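Local coordinates for protein STN1 (Saccharomyces cerevisiae, PDB 3KEY) that helps to regulate telomere length and protect chromosome ends, restraining telomerase loading through Cdc13, and is represented here by its C-terminal tandem winged helix-turn-helix part, at residues S104-L109 / I174-E179; E141-T146 / E152-W157; L15-K20 / S25-L30. One frame throughout, in Å; residues are numbered along the deposited sequence.

Contact 1 of 3, residues S104-L109 / I174-E179; sequences SVLMKL and ILLHLE
Leu106 packs on Leu176 and Leu178 of strand 173-180, and Met107 on Leu178, joining the C-terminal end of helix 90-108 to the middle strand of the three-stranded sheet in the second winged helix-turn-helix region. The helix and strand segments run at 46° to each other, their axes 10.3 Å apart at closest approach, so side chains alone bridge the gap. The close part belongs to Leu106. Its CG stands beside the backbone N (chi1 -74°), and the branch reaches the strand so that CD1 meets Leu176 CD1 at 3.7 Å, the two side chains crossing at about a right angle. Further back, Leu106 CB receives Leu178 CD1 at 4.0 Å. Met107 is more loosely engaged: its CG is 4.2 Å from Leu178 CD1, and the thioether turns on toward Thr146. On the helix surface turned from the sheet, Val105 and Lys108 are exposed, while His177 and Glu179, alternating with the two leucines, lie on the other side of the strand. Tyr184 OH hydrogen-bonds to Met107 O, tying the helix end to the C-terminal tail. Between the segments there is neither hydrogen bond nor salt bridge, so their contact rests on apolar leucine and methionine packing.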
loop_
_atom_site.group_PDB
_atom_site.type_symbol
_atom_site.label_atom_id
_atom_site.label_comp_id
_atom_site.label_asym_id
_atom_site.label_seq_id
_atom_site.Cartn_x
_atom_site.Cartn_y
_atom_site.Cartn_z
ATOM N N SER A 104 17.358 2.473 0.030
ATOM C CA SER A 104 18.483 3.225 -0.503
ATOM C C SER A 104 19.782 2.979 0.281
ATOM O O SER A 104 20.827 2.704 -0.314
ATOM C CB SER A 104 18.148 4.721 -0.520
ATOM O OG SER A 104 19.264 5.480 -0.953
ATOM N N VAL A 105 19.720 3.069 1.604
ATOM C CA VAL A 105 20.916 2.851 2.407
ATOM C C VAL A 105 21.387 1.392 2.355
ATOM O O VAL A 105 22.593 1.133 2.286
ATOM C CB VAL A 105 20.712 3.273 3.890
ATOM C CG1 VAL A 105 19.690 2.378 4.569
ATOM C CG2 VAL A 105 22.038 3.196 4.630
ATOM N N LEU A 106 20.451 0.445 2.374
ATOM C CA LEU A 106 20.822 -0.972 2.311
ATOM C C LEU A 106 21.594 -1.267 1.024
ATOM O O LEU A 106 22.593 -1.988 1.041
ATOM C CB LEU A 106 19.581 -1.874 2.390
ATOM C CG LEU A 106 18.921 -1.982 3.774
ATOM C CD1 LEU A 106 17.646 -2.827 3.692
ATOM C CD2 LEU A 106 19.916 -2.598 4.768
ATOM N N MET A 107 21.132 -0.705 -0.086
ATOM C CA MET A 107 21.797 -0.905 -1.361
ATOM C C MET A 107 23.190 -0.270 -1.362
ATOM O O MET A 107 24.144 -0.870 -1.848
ATOM C CB MET A 107 20.955 -0.320 -2.497
ATOM C CG MET A 107 19.669 -1.084 -2.766
ATOM S SD MET A 107 18.813 -0.451 -4.224
ATOM C CE MET A 107 19.561 -1.423 -5.471
ATOM N N LYS A 108 23.305 0.935 -0.808
ATOM C CA LYS A 108 24.587 1.636 -0.752
ATOM C C LYS A 108 25.623 0.904 0.098
ATOM O O LYS A 108 26.822 1.107 -0.069
ATOM C CB LYS A 108 24.392 3.058 -0.219
ATOM C CG LYS A 108 23.716 4.003 -1.208
ATOM C CD LYS A 108 23.342 5.307 -0.538
ATOM C CE LYS A 108 22.569 6.207 -1.477
ATOM N NZ LYS A 108 22.263 7.503 -0.812
ATOM N N LEU A 109 25.155 0.055 1.007
ATOM C CA LEU A 109 26.039 -0.722 1.866
ATOM C C LEU A 109 26.176 -2.135 1.317
ATOM O O LEU A 109 26.855 -2.980 1.902
ATOM C CB LEU A 109 25.470 -0.784 3.288
ATOM C CG LEU A 109 25.469 0.532 4.073
ATOM C CD1 LEU A 109 24.634 0.374 5.330
ATOM C CD2 LEU A 109 26.901 0.924 4.418
ATOM N N ILE A 174 9.827 -7.883 9.023
ATOM C CA ILE A 174 10.032 -8.515 7.732
ATOM C C ILE A 174 11.530 -8.614 7.464
ATOM O O ILE A 174 12.340 -7.937 8.110
ATOM C CB ILE A 174 9.340 -7.716 6.590
ATOM C CG1 ILE A 174 9.962 -6.327 6.447
ATOM C CG2 ILE A 174 7.846 -7.577 6.889
ATOM C CD1 ILE A 174 9.365 -5.515 5.299
ATOM N N LEU A 175 11.894 -9.469 6.520
ATOM C CA LEU A 175 13.286 -9.669 6.172
ATOM C C LEU A 175 13.439 -9.366 4.688
ATOM O O LEU A 175 12.825 -10.024 3.838
ATOM C CB LEU A 175 13.685 -11.118 6.488
ATOM C CG LEU A 175 15.158 -11.530 6.414
ATOM C CD1 LEU A 175 15.931 -10.822 7.520
ATOM C CD2 LEU A 175 15.290 -13.053 6.559
ATOM N N LEU A 176 14.237 -8.351 4.378
ATOM C CA LEU A 176 14.468 -7.960 2.993
ATOM C C LEU A 176 15.679 -8.679 2.399
ATOM O O LEU A 176 16.759 -8.694 2.992
ATOM C CB LEU A 176 14.687 -6.447 2.900
ATOM C CG LEU A 176 13.623 -5.539 3.532
ATOM C CD1 LEU A 176 14.130 -4.106 3.508
ATOM C CD2 LEU A 176 12.290 -5.653 2.778
ATOM N N HIS A 177 15.492 -9.281 1.233
ATOM C CA HIS A 177 16.584 -9.961 0.537
ATOM C C HIS A 177 16.852 -9.175 -0.730
ATOM O O HIS A 177 15.930 -8.911 -1.505
ATOM C CB HIS A 177 16.205 -11.396 0.152
ATOM C CG HIS A 177 16.011 -12.306 1.321
ATOM N ND1 HIS A 177 14.776 -12.520 1.905
ATOM C CD2 HIS A 177 16.898 -13.037 2.036
ATOM C CE1 HIS A 177 14.915 -13.345 2.928
ATOM N NE2 HIS A 177 16.191 -13.674 3.029
ATOM N N LEU A 178 18.105 -8.794 -0.941
ATOM C CA LEU A 178 18.470 -8.033 -2.129
ATOM C C LEU A 178 19.609 -8.730 -2.870
ATOM O O LEU A 178 20.575 -9.190 -2.258
ATOM C CB LEU A 178 18.901 -6.609 -1.739
ATOM C CG LEU A 178 17.917 -5.802 -0.883
ATOM C CD1 LEU A 178 18.553 -4.460 -0.465
ATOM C CD2 LEU A 178 16.626 -5.577 -1.666
ATOM N N GLU A 179 19.472 -8.833 -4.186
ATOM C CA GLU A 179 20.510 -9.436 -5.012
ATOM C C GLU A 179 20.964 -8.316 -5.949
ATOM O O GLU A 179 20.139 -7.637 -6.564
ATOM C CB GLU A 179 19.960 -10.619 -5.812
ATOM C CG GLU A 179 20.960 -11.177 -6.821
ATOM C CD GLU A 179 20.443 -12.405 -7.566
ATOM O OE1 GLU A 179 19.245 -12.438 -7.917
ATOM O OE2 GLU A 179 21.246 -13.328 -7.813
#

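Contact 2 of 3, residues E141-T146 / E152-W157; sequences ECLKRT and EVLKNW
This is an apolar helix-on-sheet contact with a CH-pi interaction at its centre, in the second winged helix-turn-helix region: helix 132-149 packs on strand 154-161, the next element in the chain and an outer strand of the three-stranded antiparallel sheet. The segments 141-146 and 154-157 run roughly antiparallel (152°), their axes 9.3 Å apart at closest approach. Trp157 lies with one indole face against Leu143. Leu143 CB sits 3.6 Å from the centroid of the five-membered ring of Trp157, only 6° off its normal, while Leu143 CD1 lies above the margin of the six-membered ring, 3.7 Å from Trp157 CE3. Trp157 CG stands between the backbone N and carbonyl carbon (chi1 62°), which sends the indole toward the N-terminal side of the helix segment. An alanine in place of Trp157 would probably leave Leu143 CB and CD1 without the flat surface they rest on and open a gap between helix and strand. Leu178 of the middle strand touches both Leu143 and Trp157. Nearer the turn, Leu154 CD1 touches Thr146 CG2 at 3.8 Å and, more loosely, Leu143 CD2, 4.3 Å away. A classic beta bulge at Lys155 and Asn156, both facing Glu179, separates Leu154 from Trp157, and both of these point to the helix. Thr146 turns its hydroxyl to its own helix, where Thr146 OG1 donates to Cys142 O at 2.9 Å, from above the carbonyl plane.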
loop_
_atom_site.group_PDB
_atom_site.type_symbol
_atom_site.label_atom_id
_atom_site.label_comp_id
_atom_site.label_asym_id
_atom_site.label_seq_id
_atom_site.Cartn_x
_atom_site.Cartn_y
_atom_site.Cartn_z
ATOM N N GLU A 141 6.148 -2.379 -3.311
ATOM C CA GLU A 141 6.001 -1.315 -4.299
ATOM C C GLU A 141 7.295 -0.513 -4.496
ATOM O O GLU A 141 7.676 -0.206 -5.626
ATOM C CB GLU A 141 4.877 -0.361 -3.898
ATOM C CG GLU A 141 3.638 -0.502 -4.739
ATOM C CD GLU A 141 3.960 -0.623 -6.225
ATOM O OE1 GLU A 141 4.589 0.298 -6.814
ATOM O OE2 GLU A 141 3.585 -1.652 -6.802
ATOM N N CYS A 142 7.956 -0.158 -3.401
ATOM C CA CYS A 142 9.207 0.585 -3.502
ATOM C C CYS A 142 10.278 -0.254 -4.191
ATOM O O CYS A 142 10.994 0.239 -5.059
ATOM C CB CYS A 142 9.695 1.005 -2.119
ATOM S SG CYS A 142 8.634 2.226 -1.346
ATOM N N LEU A 143 10.384 -1.523 -3.810
ATOM C CA LEU A 143 11.383 -2.400 -4.413
ATOM C C LEU A 143 11.110 -2.577 -5.901
ATOM O O LEU A 143 12.038 -2.623 -6.710
ATOM C CB LEU A 143 11.408 -3.755 -3.689
ATOM C CG LEU A 143 12.081 -3.678 -2.308
ATOM C CD1 LEU A 143 11.809 -4.927 -1.477
ATOM C CD2 LEU A 143 13.589 -3.487 -2.512
ATOM N N LYS A 144 9.833 -2.657 -6.258
ATOM C CA LYS A 144 9.431 -2.806 -7.655
ATOM C C LYS A 144 9.929 -1.577 -8.434
ATOM O O LYS A 144 10.509 -1.702 -9.516
ATOM C CB LYS A 144 7.904 -2.924 -7.726
ATOM C CG LYS A 144 7.307 -3.200 -9.098
ATOM C CD LYS A 144 5.794 -3.486 -8.970
ATOM C CE LYS A 144 5.125 -3.650 -10.337
ATOM N NZ LYS A 144 3.680 -4.055 -10.258
ATOM N N ARG A 145 9.723 -0.393 -7.864
ATOM C CA ARG A 145 10.165 0.846 -8.507
ATOM C C ARG A 145 11.684 0.951 -8.554
ATOM O O ARG A 145 12.247 1.412 -9.545
ATOM C CB ARG A 145 9.620 2.069 -7.765
ATOM C CG ARG A 145 8.117 2.176 -7.780
ATOM C CD ARG A 145 7.647 3.374 -6.969
ATOM N NE ARG A 145 6.212 3.583 -7.119
ATOM C CZ ARG A 145 5.554 4.620 -6.618
ATOM N NH1 ARG A 145 6.204 5.547 -5.927
ATOM N NH2 ARG A 145 4.251 4.737 -6.827
ATOM N N THR A 146 12.341 0.531 -7.477
ATOM C CA THR A 146 13.795 0.594 -7.401
ATOM C C THR A 146 14.450 -0.267 -8.481
ATOM O O THR A 146 15.404 0.167 -9.140
ATOM C CB THR A 146 14.300 0.152 -6.010
ATOM O OG1 THR A 146 13.805 1.059 -5.018
ATOM C CG2 THR A 146 15.827 0.152 -5.962
ATOM N N GLU A 152 20.979 -1.375 -12.998
ATOM C CA GLU A 152 22.421 -1.617 -12.928
ATOM C C GLU A 152 22.838 -1.962 -11.505
ATOM O O GLU A 152 23.943 -2.452 -11.267
ATOM C CB GLU A 152 23.204 -0.380 -13.400
ATOM C CG GLU A 152 22.730 0.180 -14.732
ATOM C CD GLU A 152 21.730 1.319 -14.571
ATOM O OE1 GLU A 152 20.965 1.330 -13.575
ATOM O OE2 GLU A 152 21.707 2.209 -15.455
ATOM N N VAL A 153 21.944 -1.712 -10.556
ATOM C CA VAL A 153 22.247 -1.986 -9.159
ATOM C C VAL A 153 21.434 -3.134 -8.547
ATOM O O VAL A 153 22.001 -4.083 -8.006
ATOM C CB VAL A 153 22.054 -0.708 -8.320
ATOM C CG1 VAL A 153 22.485 -0.947 -6.888
ATOM C CG2 VAL A 153 22.872 0.427 -8.931
ATOM N N LEU A 154 20.110 -3.052 -8.637
ATOM C CA LEU A 154 19.239 -4.083 -8.063
ATOM C C LEU A 154 18.819 -5.103 -9.118
ATOM O O LEU A 154 18.086 -4.767 -10.048
ATOM C CB LEU A 154 17.975 -3.441 -7.473
ATOM C CG LEU A 154 17.369 -3.963 -6.160
ATOM C CD1 LEU A 154 15.869 -3.671 -6.168
ATOM C CD2 LEU A 154 17.617 -5.434 -5.982
ATOM N N LYS A 155 19.276 -6.343 -8.965
ATOM C CA LYS A 155 18.925 -7.406 -9.904
ATOM C C LYS A 155 17.611 -8.107 -9.518
ATOM O O LYS A 155 16.728 -8.287 -10.356
ATOM C CB LYS A 155 20.056 -8.432 -9.964
ATOM C CG LYS A 155 19.864 -9.525 -11.007
ATOM C CD LYS A 155 21.038 -10.497 -10.990
ATOM C CE LYS A 155 20.867 -11.623 -12.000
ATOM N NZ LYS A 155 21.937 -12.652 -11.833
ATOM N N ASN A 156 17.498 -8.508 -8.251
ATOM C CA ASN A 156 16.295 -9.183 -7.727
ATOM C C ASN A 156 16.072 -8.845 -6.253
ATOM O O ASN A 156 16.980 -8.365 -5.569
ATOM C CB ASN A 156 16.419 -10.710 -7.837
ATOM C CG ASN A 156 16.229 -11.218 -9.252
ATOM O OD1 ASN A 156 15.191 -10.983 -9.874
ATOM N ND2 ASN A 156 17.234 -11.925 -9.768
ATOM N N TRP A 157 14.862 -9.113 -5.769
ATOM C CA TRP A 157 14.521 -8.866 -4.370
ATOM C C TRP A 157 13.436 -9.823 -3.894
ATOM O O TRP A 157 12.655 -10.326 -4.693
ATOM C CB TRP A 157 14.030 -7.421 -4.158
ATOM C CG TRP A 157 12.782 -7.065 -4.920
ATOM C CD1 TRP A 157 12.713 -6.457 -6.145
ATOM C CD2 TRP A 157 11.427 -7.328 -4.526
ATOM N NE1 TRP A 157 11.400 -6.329 -6.537
ATOM C CE2 TRP A 157 10.592 -6.852 -5.565
ATOM C CE3 TRP A 157 10.839 -7.921 -3.397
ATOM C CZ2 TRP A 157 9.188 -6.956 -5.509
ATOM C CZ3 TRP A 157 9.447 -8.025 -3.340
ATOM C CH2 TRP A 157 8.638 -7.542 -4.394
#

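Contact 3 of 3, residues L15-K20 / S25-L30; sequences LGLQMK and SDLYKL
Leu17, the first residue to leave helical geometry after helix 6-16, pushes its two methyls against the end of Leu30. Leu17 CD2 lies 3.7 Å from Leu30 CD1, and Leu17 CD1 follows at 4.2 Å, so one methyl of Leu30 meets both branches of its partner. The side chains approach tip to tip. Each has its CG beside the backbone N (chi1 -64° for Leu17, -65° for Leu30) and an extended second torsion, which carries the methyls away from the backbone; the chains themselves stay well apart, the nearest CA atoms, those of Leu17 and Leu27, being 9.8 Å from each other. Leu27, from the short helix 24-28, joins more loosely, its CD1 4.4 Å from Leu17 CD1. Ile22 of strand 21-23 touches both Leu17 and Leu27, and Phe64 of helix 56-73 and Val33 of helix 31-47 also pack on Leu27. The contact thus joins the exit of the first helix to the turn before helix 31-47, where Leu30 holds the N-cap position, within the first winged helix-turn-helix region.

Behind Leu17 the chain turns sharply. Gln18 is the centre of an inverse gamma turn, and its side chain folds back so that Gln18 NE2 donates to Gly16 O at 3.1 Å, from above the carbonyl plane and bent to 145° at the hydrogen. Lys93 NZ hydrogen-bonds to both Leu17 O and Met19 O, anchoring the loop to helix 90-108. The polar bonds lie within the loop around Leu17 and to Lys93, whereas the junction with 25-30 is made by methyl groups, with no directional bond across it.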
loop_
_atom_site.group_PDB
_atom_site.type_symbol
_atom_site.label_atom_id
_atom_site.label_comp_id
_atom_site.label_asym_id
_atom_site.label_seq_id
_atom_site.Cartn_x
_atom_site.Cartn_y
_atom_site.Cartn_z
ATOM N N LEU A 15 -1.235 7.515 -2.852
ATOM C CA LEU A 15 0.143 7.972 -2.720
ATOM C C LEU A 15 0.458 9.106 -3.700
ATOM O O LEU A 15 1.155 10.057 -3.348
ATOM C CB LEU A 15 1.108 6.807 -2.950
ATOM C CG LEU A 15 2.603 7.130 -2.830
ATOM C CD1 LEU A 15 2.934 7.536 -1.399
ATOM C CD2 LEU A 15 3.426 5.913 -3.235
ATOM N N GLY A 16 -0.071 9.003 -4.918
ATOM C CA GLY A 16 0.174 10.013 -5.935
ATOM C C GLY A 16 -0.592 11.322 -5.817
ATOM O O GLY A 16 -0.215 12.310 -6.449
ATOM N N LEU A 17 -1.659 11.352 -5.024
ATOM C CA LEU A 17 -2.441 12.578 -4.870
ATOM C C LEU A 17 -1.597 13.678 -4.240
ATOM O O LEU A 17 -0.920 13.454 -3.239
ATOM C CB LEU A 17 -3.671 12.330 -3.991
ATOM C CG LEU A 17 -4.729 11.357 -4.506
ATOM C CD1 LEU A 17 -5.891 11.302 -3.517
ATOM C CD2 LEU A 17 -5.211 11.806 -5.878
ATOM N N GLN A 18 -1.644 14.872 -4.815
ATOM C CA GLN A 18 -0.866 15.979 -4.273
ATOM C C GLN A 18 -1.628 16.711 -3.173
ATOM O O GLN A 18 -2.028 17.865 -3.338
ATOM C CB GLN A 18 -0.476 16.944 -5.394
ATOM C CG GLN A 18 0.442 16.319 -6.435
ATOM C CD GLN A 18 1.700 15.745 -5.814
ATOM O OE1 GLN A 18 2.469 16.461 -5.169
ATOM N NE2 GLN A 18 1.917 14.446 -6.001
ATOM N N MET A 19 -1.809 16.020 -2.049
ATOM C CA MET A 19 -2.527 16.553 -0.895
ATOM C C MET A 19 -2.252 15.701 0.338
ATOM O O MET A 19 -1.810 14.560 0.225
ATOM C CB MET A 19 -4.033 16.578 -1.182
ATOM C CG MET A 19 -4.569 15.269 -1.740
ATOM S SD MET A 19 -6.238 15.410 -2.413
ATOM C CE MET A 19 -5.869 15.687 -4.150
ATOM N N LYS A 20 -2.524 16.262 1.514
ATOM C CA LYS A 20 -2.298 15.551 2.768
ATOM C C LYS A 20 -3.543 14.831 3.277
ATOM O O LYS A 20 -3.453 13.961 4.142
ATOM C CB LYS A 20 -1.809 16.523 3.838
ATOM C CG LYS A 20 -0.635 17.374 3.404
ATOM C CD LYS A 20 -0.393 18.479 4.419
ATOM C CE LYS A 20 0.559 19.546 3.904
ATOM N NZ LYS A 20 0.705 20.628 4.927
ATOM N N SER A 25 -15.964 11.330 -0.264
ATOM C CA SER A 25 -16.704 11.698 -1.470
ATOM C C SER A 25 -15.813 12.212 -2.597
ATOM O O SER A 25 -16.060 11.914 -3.767
ATOM C CB SER A 25 -17.799 12.731 -1.146
ATOM O OG SER A 25 -17.256 13.941 -0.654
ATOM N N ASP A 26 -14.779 12.978 -2.263
ATOM C CA ASP A 26 -13.881 13.471 -3.302
ATOM C C ASP A 26 -13.062 12.330 -3.880
ATOM O O ASP A 26 -12.777 12.305 -5.078
ATOM C CB ASP A 26 -12.938 14.545 -2.761
ATOM C CG ASP A 26 -13.636 15.877 -2.539
ATOM O OD1 ASP A 26 -14.749 16.066 -3.074
ATOM O OD2 ASP A 26 -13.068 16.743 -1.845
ATOM N N LEU A 27 -12.689 11.381 -3.027
ATOM C CA LEU A 27 -11.891 10.243 -3.461
ATOM C C LEU A 27 -12.669 9.366 -4.443
ATOM O O LEU A 27 -12.142 8.948 -5.476
ATOM C CB LEU A 27 -11.462 9.406 -2.251
ATOM C CG LEU A 27 -10.621 8.158 -2.553
ATOM C CD1 LEU A 27 -9.332 8.566 -3.243
ATOM C CD2 LEU A 27 -10.325 7.403 -1.256
ATOM N N TYR A 28 -13.927 9.103 -4.106
ATOM C CA TYR A 28 -14.801 8.269 -4.920
ATOM C C TYR A 28 -15.085 8.860 -6.300
ATOM O O TYR A 28 -15.452 8.133 -7.223
ATOM C CB TYR A 28 -16.113 8.041 -4.176
ATOM C CG TYR A 28 -17.020 7.011 -4.801
ATOM C CD1 TYR A 28 -18.056 7.387 -5.660
ATOM C CD2 TYR A 28 -16.872 5.661 -4.501
ATOM C CE1 TYR A 28 -18.931 6.433 -6.197
ATOM C CE2 TYR A 28 -17.734 4.703 -5.030
ATOM C CZ TYR A 28 -18.762 5.096 -5.872
ATOM O OH TYR A 28 -19.630 4.153 -6.358
ATOM N N LYS A 29 -14.907 10.170 -6.440
ATOM C CA LYS A 29 -15.149 10.844 -7.714
ATOM C C LYS A 29 -13.971 10.763 -8.691
ATOM O O LYS A 29 -14.114 11.110 -9.866
ATOM C CB LYS A 29 -15.502 12.319 -7.475
ATOM C CG LYS A 29 -16.822 12.533 -6.753
ATOM C CD LYS A 29 -17.087 14.013 -6.525
ATOM C CE LYS A 29 -18.375 14.232 -5.740
ATOM N NZ LYS A 29 -18.596 15.675 -5.425
ATOM N N LEU A 30 -12.813 10.319 -8.214
ATOM C CA LEU A 30 -11.640 10.212 -9.078
ATOM C C LEU A 30 -11.799 9.097 -10.104
ATOM O O LEU A 30 -12.205 7.976 -9.770
ATOM C CB LEU A 30 -10.377 9.976 -8.242
ATOM C CG LEU A 30 -9.979 11.134 -7.317
ATOM C CD1 LEU A 30 -8.722 10.773 -6.538
ATOM C CD2 LEU A 30 -9.741 12.387 -8.148
#

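How the contacts relate
Contacts 1 and 2 lie side by side in the second winged helix-turn-helix region and touch, their centres about 10 Å apart. Their strands, 173-180 and 154-161, are neighbours in the sheet: Lys155 N lies 2.9 Å from Glu179 O, and Asn156 ND2 lies 2.8 Å from Glu179 OE1, both probable hydrogen bonds. Met107 of contact 1 also packs on Val153 and Leu154 of contact 2. Contact 3 lies in the first such region, its centre about 31 Å from that of contact 1 and on the opposite side of the chain's centre. Contact 2, about 27 Å from contact 3 between centres, still touches it, since Arg145 NH2 packs 3.9 Å from Leu15 CD2 where the two regions meet.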